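Local coordinates for nonaheme cytochrome c (Desulfovibrio desulfuricans, PDB 1DUW), which carries nine covalently bound c-type hemes and transfers electrons, probably in partnership with a periplasmic hydrogenase and the hmc-encoded redox proteins, at residues Q154-A157 with L158-T162; R199-A202 with S203-R207; N281-C284 with T285-H288. All coordinates share one frame; numbering follows the deposited sequence.

Interaction 1: Q154-A157 with L158-T162; sequences QNEA and LAAET
Leu158 lies back over the turn that begins at Gln154: its CG is anti to its own carbonyl carbon (chi1 -73°), which brings CG to 3.4 Å from the carbonyl oxygen O of Gln154. That oxygen also accepts the backbone N-H of Leu158, N to O 2.8 Å, so amide and side chain of one residue meet the same acceptor. CB of Ala159 rests 3.5 Å from O of Asn155, and CB of Ala160 sits closer still to O of Glu156, at 3.2 Å. The amides of Ala159 and Ala160 bond to these same two oxygens, and Glu161 N continues the i to i+4 series to Ala157 O. One turn on, Thr162 doubles the pattern: its OG1 donates to Leu158 O at 2.8 Å while its N approaches that oxygen from the opposite face of the carbonyl plane. Asn155 OD1 accepts from the backbone N of Val15 on the strand that Leu158 and Ala159 pack against, and Glu161 OE2 bonds Ser136 OG. Chemically, helix 152-165 spends these backbone bonds on itself and seats small or branched apolar groups against strand 14-16, with Asn155 and Glu161 tying it to neighbouring parts of the chain.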
# COMPACT_ATOMS: atom_id res chain seq x y z
N GLN A 154 -23.51 -7.80 -16.46
CA GLN A 154 -22.36 -8.73 -16.40
C GLN A 154 -21.20 -8.12 -15.63
O GLN A 154 -20.50 -8.78 -14.87
CB GLN A 154 -21.96 -9.12 -17.82
CG GLN A 154 -23.01 -9.99 -18.51
CD GLN A 154 -22.48 -10.59 -19.80
OE1 GLN A 154 -23.21 -10.79 -20.77
NE2 GLN A 154 -21.18 -10.87 -19.83
N ASN A 155 -21.02 -6.81 -15.80
CA ASN A 155 -19.99 -6.07 -15.08
C ASN A 155 -20.22 -6.19 -13.58
O ASN A 155 -19.34 -6.63 -12.83
CB ASN A 155 -20.02 -4.61 -15.52
CG ASN A 155 -18.83 -3.83 -14.98
OD1 ASN A 155 -18.58 -3.86 -13.77
ND2 ASN A 155 -18.13 -3.18 -15.89
N GLU A 156 -21.42 -5.82 -13.13
CA GLU A 156 -21.81 -5.90 -11.73
C GLU A 156 -21.60 -7.30 -11.18
O GLU A 156 -21.12 -7.51 -10.08
CB GLU A 156 -23.29 -5.53 -11.53
CG GLU A 156 -23.77 -5.74 -10.11
CD GLU A 156 -24.63 -6.98 -9.93
OE1 GLU A 156 -24.84 -7.39 -8.76
OE2 GLU A 156 -25.08 -7.54 -10.95
N ALA A 157 -22.01 -8.29 -11.97
CA ALA A 157 -21.85 -9.67 -11.53
C ALA A 157 -20.37 -10.04 -11.42
O ALA A 157 -19.98 -10.75 -10.48
CB ALA A 157 -22.58 -10.59 -12.49
N LEU A 158 -19.52 -9.58 -12.34
CA LEU A 158 -18.11 -9.97 -12.23
C LEU A 158 -17.49 -9.29 -11.02
O LEU A 158 -16.70 -9.90 -10.29
CB LEU A 158 -17.32 -9.64 -13.51
CG LEU A 158 -17.58 -10.50 -14.74
CD1 LEU A 158 -17.03 -9.86 -16.01
CD2 LEU A 158 -16.98 -11.90 -14.56
N ALA A 159 -17.85 -8.02 -10.84
CA ALA A 159 -17.32 -7.24 -9.73
C ALA A 159 -17.73 -7.82 -8.38
O ALA A 159 -16.93 -7.94 -7.46
CB ALA A 159 -17.78 -5.79 -9.85
N ALA A 160 -19.01 -8.18 -8.31
CA ALA A 160 -19.59 -8.73 -7.08
C ALA A 160 -18.91 -10.04 -6.70
O ALA A 160 -18.60 -10.23 -5.52
CB ALA A 160 -21.10 -8.84 -7.22
N GLU A 161 -18.68 -10.91 -7.67
CA GLU A 161 -18.03 -12.19 -7.45
C GLU A 161 -16.60 -12.01 -6.97
O GLU A 161 -16.10 -12.77 -6.13
CB GLU A 161 -18.01 -13.04 -8.74
CG GLU A 161 -17.39 -14.40 -8.51
CD GLU A 161 -17.37 -15.28 -9.74
OE1 GLU A 161 -17.87 -14.85 -10.80
OE2 GLU A 161 -16.83 -16.40 -9.63
N THR A 162 -15.93 -10.99 -7.51
CA THR A 162 -14.56 -10.68 -7.12
C THR A 162 -14.50 -10.28 -5.65
O THR A 162 -13.72 -10.77 -4.85
CB THR A 162 -13.97 -9.54 -7.96
OG1 THR A 162 -14.03 -9.90 -9.34
CG2 THR A 162 -12.51 -9.32 -7.59

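Interaction 2: R199-A202 with S203-R207; sequences RHMA and SLMER. With HEC (heme c), chain J.
Arg199 and Ser203, one helical turn apart, converge on the propionates of heme c, sharing O2D. The guanidinium of Arg199 bridges both propionates: NE reaches O2A at 2.6 Å and NH1 reaches O2D at 2.9 Å, with NH2 bonded to each of the two oxygens. Its chain starts extended and bends at chi3 (67°), which turns the group back over the heme edge, O2A lying in its plane. Ser203 OG adds a 2.7 Å bond, so three donor atoms, NH1 and NH2 of Arg199 and OG of Ser203, grip O2D. Beside them His200 NE2 binds the iron at 2.2 Å, while its ND1 is held by the carbonyl of Thr196; NH2 of Arg199 stands 3.8 Å above one face of the ring. Leu204 completes this dense side, its CD1 resting 3.5 Å from the heme carbon CBC. Met201, buried against a second heme, adds apolar packing where its CG meets Met205 SD at 3.8 Å. Toward solvent the contact thins: Met205 is only partly covered, and exposed Glu206 pairs with Lys209. Helix 197-208 contributes one half of a bis-histidine heme site, His271 the other, the coordination characteristic of class III cytochromes c.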
# COMPACT_ATOMS: atom_id res chain seq x y z
N ARG A 199 5.70 -7.28 21.82
CA ARG A 199 4.72 -6.24 22.19
C ARG A 199 4.61 -5.24 21.06
O ARG A 199 3.54 -4.77 20.70
CB ARG A 199 5.10 -5.53 23.49
CG ARG A 199 4.00 -4.62 24.03
CD ARG A 199 4.55 -3.46 24.83
NE ARG A 199 5.31 -2.49 24.03
CZ ARG A 199 4.73 -1.68 23.15
NH1 ARG A 199 3.41 -1.76 22.99
NH2 ARG A 199 5.44 -0.82 22.45
N HIS A 200 5.75 -4.88 20.46
CA HIS A 200 5.67 -3.93 19.36
C HIS A 200 4.78 -4.40 18.23
O HIS A 200 3.88 -3.72 17.76
CB HIS A 200 7.07 -3.72 18.76
CG HIS A 200 7.82 -2.60 19.38
ND1 HIS A 200 8.35 -2.66 20.65
CD2 HIS A 200 8.13 -1.38 18.87
CE1 HIS A 200 8.96 -1.54 20.93
NE2 HIS A 200 8.83 -0.79 19.87
N MET A 201 5.06 -5.61 17.76
CA MET A 201 4.30 -6.16 16.66
C MET A 201 2.80 -6.24 16.95
O MET A 201 1.93 -5.99 16.11
CB MET A 201 4.84 -7.57 16.38
CG MET A 201 4.23 -8.23 15.15
SD MET A 201 5.13 -7.74 13.65
CE MET A 201 4.00 -6.46 13.08
N ALA A 202 2.52 -6.64 18.20
CA ALA A 202 1.11 -6.82 18.55
C ALA A 202 0.38 -5.49 18.62
O ALA A 202 -0.77 -5.40 18.18
CB ALA A 202 1.01 -7.59 19.86
N SER A 203 1.03 -4.48 19.18
CA SER A 203 0.44 -3.14 19.28
C SER A 203 0.21 -2.60 17.88
O SER A 203 -0.89 -2.11 17.58
CB SER A 203 1.35 -2.24 20.10
OG SER A 203 1.07 -0.86 19.99
N LEU A 204 1.24 -2.69 17.02
CA LEU A 204 1.14 -2.20 15.65
C LEU A 204 0.01 -2.87 14.87
O LEU A 204 -0.71 -2.19 14.14
CB LEU A 204 2.47 -2.41 14.88
CG LEU A 204 3.59 -1.43 15.25
CD1 LEU A 204 4.95 -1.89 14.76
CD2 LEU A 204 3.30 -0.03 14.73
N MET A 205 -0.15 -4.18 15.00
CA MET A 205 -1.19 -4.91 14.30
C MET A 205 -2.59 -4.60 14.83
O MET A 205 -3.61 -4.53 14.13
CB MET A 205 -0.91 -6.42 14.43
CG MET A 205 0.30 -6.82 13.60
SD MET A 205 0.75 -8.56 13.78
CE MET A 205 -0.48 -9.31 12.71
N GLU A 206 -2.68 -4.40 16.14
CA GLU A 206 -3.98 -4.12 16.73
C GLU A 206 -4.55 -2.81 16.21
O GLU A 206 -5.74 -2.67 15.93
CB GLU A 206 -3.83 -4.07 18.25
CG GLU A 206 -4.55 -5.21 18.96
CD GLU A 206 -6.06 -5.13 18.74
OE1 GLU A 206 -6.56 -6.12 18.17
OE2 GLU A 206 -6.69 -4.12 19.12
N ARG A 207 -3.66 -1.82 16.08
CA ARG A 207 -4.11 -0.52 15.60
C ARG A 207 -4.66 -0.59 14.20
O ARG A 207 -5.42 0.29 13.82
CB ARG A 207 -2.97 0.50 15.60
CG ARG A 207 -2.21 0.48 16.92
CD ARG A 207 -2.60 1.67 17.79
NE ARG A 207 -1.91 2.86 17.34
CZ ARG A 207 -0.89 3.53 17.85
NH1 ARG A 207 -0.51 4.60 17.15
NH2 ARG A 207 -0.28 3.20 18.97
FE HEC J . 9.38 1.31 19.38
CHA HEC J . 7.45 2.19 22.09
CHB HEC J . 12.12 0.81 21.47
CHC HEC J . 11.29 0.28 16.67
CHD HEC J . 6.64 1.66 17.30
NA HEC J . 9.72 1.45 21.37
C1A HEC J . 8.78 1.85 22.28
C2A HEC J . 9.42 1.87 23.58
C3A HEC J . 10.72 1.49 23.41
C4A HEC J . 10.92 1.23 22.01
CMA HEC J . 11.81 1.50 24.48
CAA HEC J . 8.61 1.89 24.89
CBA HEC J . 7.75 0.65 25.08
CGA HEC J . 8.39 -0.67 24.73
O1A HEC J . 9.53 -0.96 25.15
O2A HEC J . 7.70 -1.53 24.12
NB HEC J . 11.28 0.67 19.13
C1B HEC J . 12.23 0.57 20.12
C2B HEC J . 13.47 0.13 19.50
C3B HEC J . 13.23 -0.01 18.16
C4B HEC J . 11.84 0.33 17.93
CMB HEC J . 14.73 -0.14 20.27
CAB HEC J . 14.07 -0.58 17.03
CBB HEC J . 14.82 -1.85 17.41
NC HEC J . 9.02 1.02 17.41
C1C HEC J . 9.96 0.62 16.49
C2C HEC J . 9.33 0.59 15.19
C3C HEC J . 8.03 0.97 15.35
C4C HEC J . 7.81 1.15 16.78
CMC HEC J . 10.19 0.38 13.96
CAC HEC J . 6.93 1.19 14.34
CBC HEC J . 7.03 0.39 13.04
ND HEC J . 7.45 1.81 19.66
C1D HEC J . 6.51 1.88 18.66
C2D HEC J . 5.25 2.28 19.27
C3D HEC J . 5.54 2.65 20.55
C4D HEC J . 6.89 2.25 20.84
CMD HEC J . 4.06 2.62 18.40
CAD HEC J . 4.66 3.43 21.52
CBD HEC J . 3.77 2.53 22.38
CGD HEC J . 2.73 1.81 21.55
O1D HEC J . 1.73 2.44 21.13
O2D HEC J . 2.88 0.58 21.35

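Interaction 3: N281-C284 with T285-H288; sequences NTDC and TTCH. With HEC (heme c), chain H.
With SG anti to the carbonyl carbon in both Cys284 (chi1 -39°) and Cys287 (chi1 -73°), the two sulfurs project from one short turn toward the same porphyrin. His288 differs, its CG lying between the backbone N and the carbonyl carbon (chi1 42°), and this brings the imidazole to one face of the porphyrin. Cys284 SG is bonded to the heme carbon CAB at 1.8 Å, and Cys287 SG to CAC at the same length. His288 NE2 then binds the iron at 2.2 Å. The sequence Cys-Thr-Thr-Cys-His is the CXXCH motif of c-type cytochromes, in which two thioethers and an axial histidine come from five consecutive residues; His264 supplies the second axial ligand. The peptide between these anchors is folded tightly. Thr286 N donates to Asp283 O at 2.9 Å, from well above the carbonyl plane, whereas His288 N reaches Cys284 O at 3.2 Å within the plane of that carbonyl. Cys287 N makes a weak bond to the same oxygen, so one carbonyl draws the backbone of both following heme-binding residues toward it. Alongside, Thr286 OG1 lies 3.5 Å from CB of Asp283, which is the centre of an inverse gamma turn and whose OD2 accepts from the backbone N of Lys280. The Tyr190 ring meets the His288 ring, and Ser193 OG is hydrogen-bonded to the carbonyl oxygen of Cys287.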
# COMPACT_ATOMS: atom_id res chain seq x y z
N ASN A 281 13.49 10.65 20.56
CA ASN A 281 14.80 10.26 20.04
C ASN A 281 15.90 10.64 21.01
O ASN A 281 16.98 10.06 20.94
CB ASN A 281 15.04 10.91 18.68
CG ASN A 281 14.03 10.38 17.68
OD1 ASN A 281 13.27 9.47 18.00
ND2 ASN A 281 14.01 10.95 16.49
N THR A 282 15.64 11.60 21.91
CA THR A 282 16.67 12.01 22.86
C THR A 282 16.57 11.23 24.15
O THR A 282 17.32 11.48 25.10
CB THR A 282 16.60 13.52 23.15
OG1 THR A 282 15.22 13.91 23.25
CG2 THR A 282 17.18 14.31 22.00
N ASP A 283 15.65 10.27 24.22
CA ASP A 283 15.59 9.48 25.45
C ASP A 283 16.50 8.26 25.29
O ASP A 283 16.05 7.12 25.30
CB ASP A 283 14.18 9.02 25.78
CG ASP A 283 13.28 10.17 26.21
OD1 ASP A 283 13.78 11.07 26.92
OD2 ASP A 283 12.10 10.11 25.83
N CYS A 284 17.79 8.52 25.13
CA CYS A 284 18.80 7.49 24.93
C CYS A 284 18.72 6.32 25.89
O CYS A 284 18.70 5.17 25.45
CB CYS A 284 20.22 8.07 25.10
SG CYS A 284 20.42 9.71 24.42
N THR A 285 18.72 6.58 27.20
CA THR A 285 18.71 5.41 28.08
C THR A 285 17.39 4.68 28.08
O THR A 285 17.31 3.63 28.71
CB THR A 285 19.07 5.86 29.51
OG1 THR A 285 18.14 6.87 29.90
CG2 THR A 285 20.46 6.48 29.51
N THR A 286 16.37 5.19 27.38
CA THR A 286 15.10 4.43 27.41
C THR A 286 15.23 3.22 26.51
O THR A 286 14.70 2.13 26.75
CB THR A 286 13.91 5.32 27.03
OG1 THR A 286 13.76 6.34 28.04
CG2 THR A 286 12.60 4.56 27.02
N CYS A 287 16.00 3.38 25.43
CA CYS A 287 16.20 2.23 24.54
C CYS A 287 17.38 1.36 24.97
O CYS A 287 17.43 0.16 24.68
CB CYS A 287 16.45 2.72 23.12
SG CYS A 287 14.96 3.36 22.34
N HIS A 288 18.34 1.97 25.64
CA HIS A 288 19.49 1.20 26.12
C HIS A 288 20.12 1.92 27.31
O HIS A 288 20.63 3.03 27.25
CB HIS A 288 20.50 0.92 25.00
CG HIS A 288 20.72 2.12 24.13
ND1 HIS A 288 21.13 3.33 24.64
CD2 HIS A 288 20.58 2.31 22.79
CE1 HIS A 288 21.25 4.22 23.67
NE2 HIS A 288 20.91 3.61 22.57
FE HEC H . 21.04 4.39 20.48
CHA HEC H . 23.07 1.71 19.69
CHB HEC H . 23.83 6.27 21.32
CHC HEC H . 19.01 7.00 21.48
CHD HEC H . 18.24 2.45 19.86
NA HEC H . 23.03 4.06 20.52
C1A HEC H . 23.64 2.89 20.12
C2A HEC H . 25.07 3.08 20.22
C3A HEC H . 25.29 4.36 20.67
C4A HEC H . 23.99 4.98 20.86
CMA HEC H . 26.55 4.91 21.30
CAA HEC H . 26.06 1.94 20.04
CBA HEC H . 26.01 0.81 21.03
CGA HEC H . 26.66 1.12 22.37
O1A HEC H . 27.69 1.81 22.45
O2A HEC H . 26.31 0.38 23.32
NB HEC H . 21.36 6.24 21.26
C1B HEC H . 22.58 6.82 21.48
C2B HEC H . 22.37 8.17 21.96
C3B HEC H . 21.01 8.38 22.01
C4B HEC H . 20.37 7.15 21.56
CMB HEC H . 23.46 9.01 22.57
CAB HEC H . 20.24 9.54 22.62
CBB HEC H . 20.68 10.86 21.99
NC HEC H . 19.04 4.66 20.66
C1C HEC H . 18.43 5.83 21.06
C2C HEC H . 16.99 5.64 20.96
C3C HEC H . 16.77 4.36 20.52
C4C HEC H . 18.07 3.74 20.30
CMC HEC H . 15.99 6.64 21.47
CAC HEC H . 15.47 3.57 20.61
CBC HEC H . 14.34 4.23 19.83
ND HEC H . 20.72 2.48 19.91
C1D HEC H . 19.50 1.93 19.59
C2D HEC H . 19.72 0.55 19.22
C3D HEC H . 21.06 0.31 19.32
C4D HEC H . 21.71 1.57 19.59
CMD HEC H . 18.66 -0.50 19.02
CAD HEC H . 21.79 -1.03 19.19
CBD HEC H . 22.44 -1.42 20.52
CGD HEC H . 23.52 -2.46 20.40
O1D HEC H . 23.50 -3.19 19.39
O2D HEC H . 24.14 -2.79 21.44

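How the interactions relate
The three contacts follow one another along the chain, each within a single continuous segment, and none touches another. Interactions 2 and 3 belong together: their centres are about 21 Å apart and their nearest atoms about 8 Å, and both belong to the C-terminal class III cytochrome c-like part of the chain, serving two different hemes. Each gives its heme an axial histidine; interaction 2 adds propionate donors, interaction 3 the two thioether links. Interaction 1 is more remote, with its centre about 35 Å from that of interaction 2 and about 53 Å from that of interaction 3, across the chain's centre from the latter. It binds no iron, yet the Asn155 side chain comes within about 6 Å of a heme.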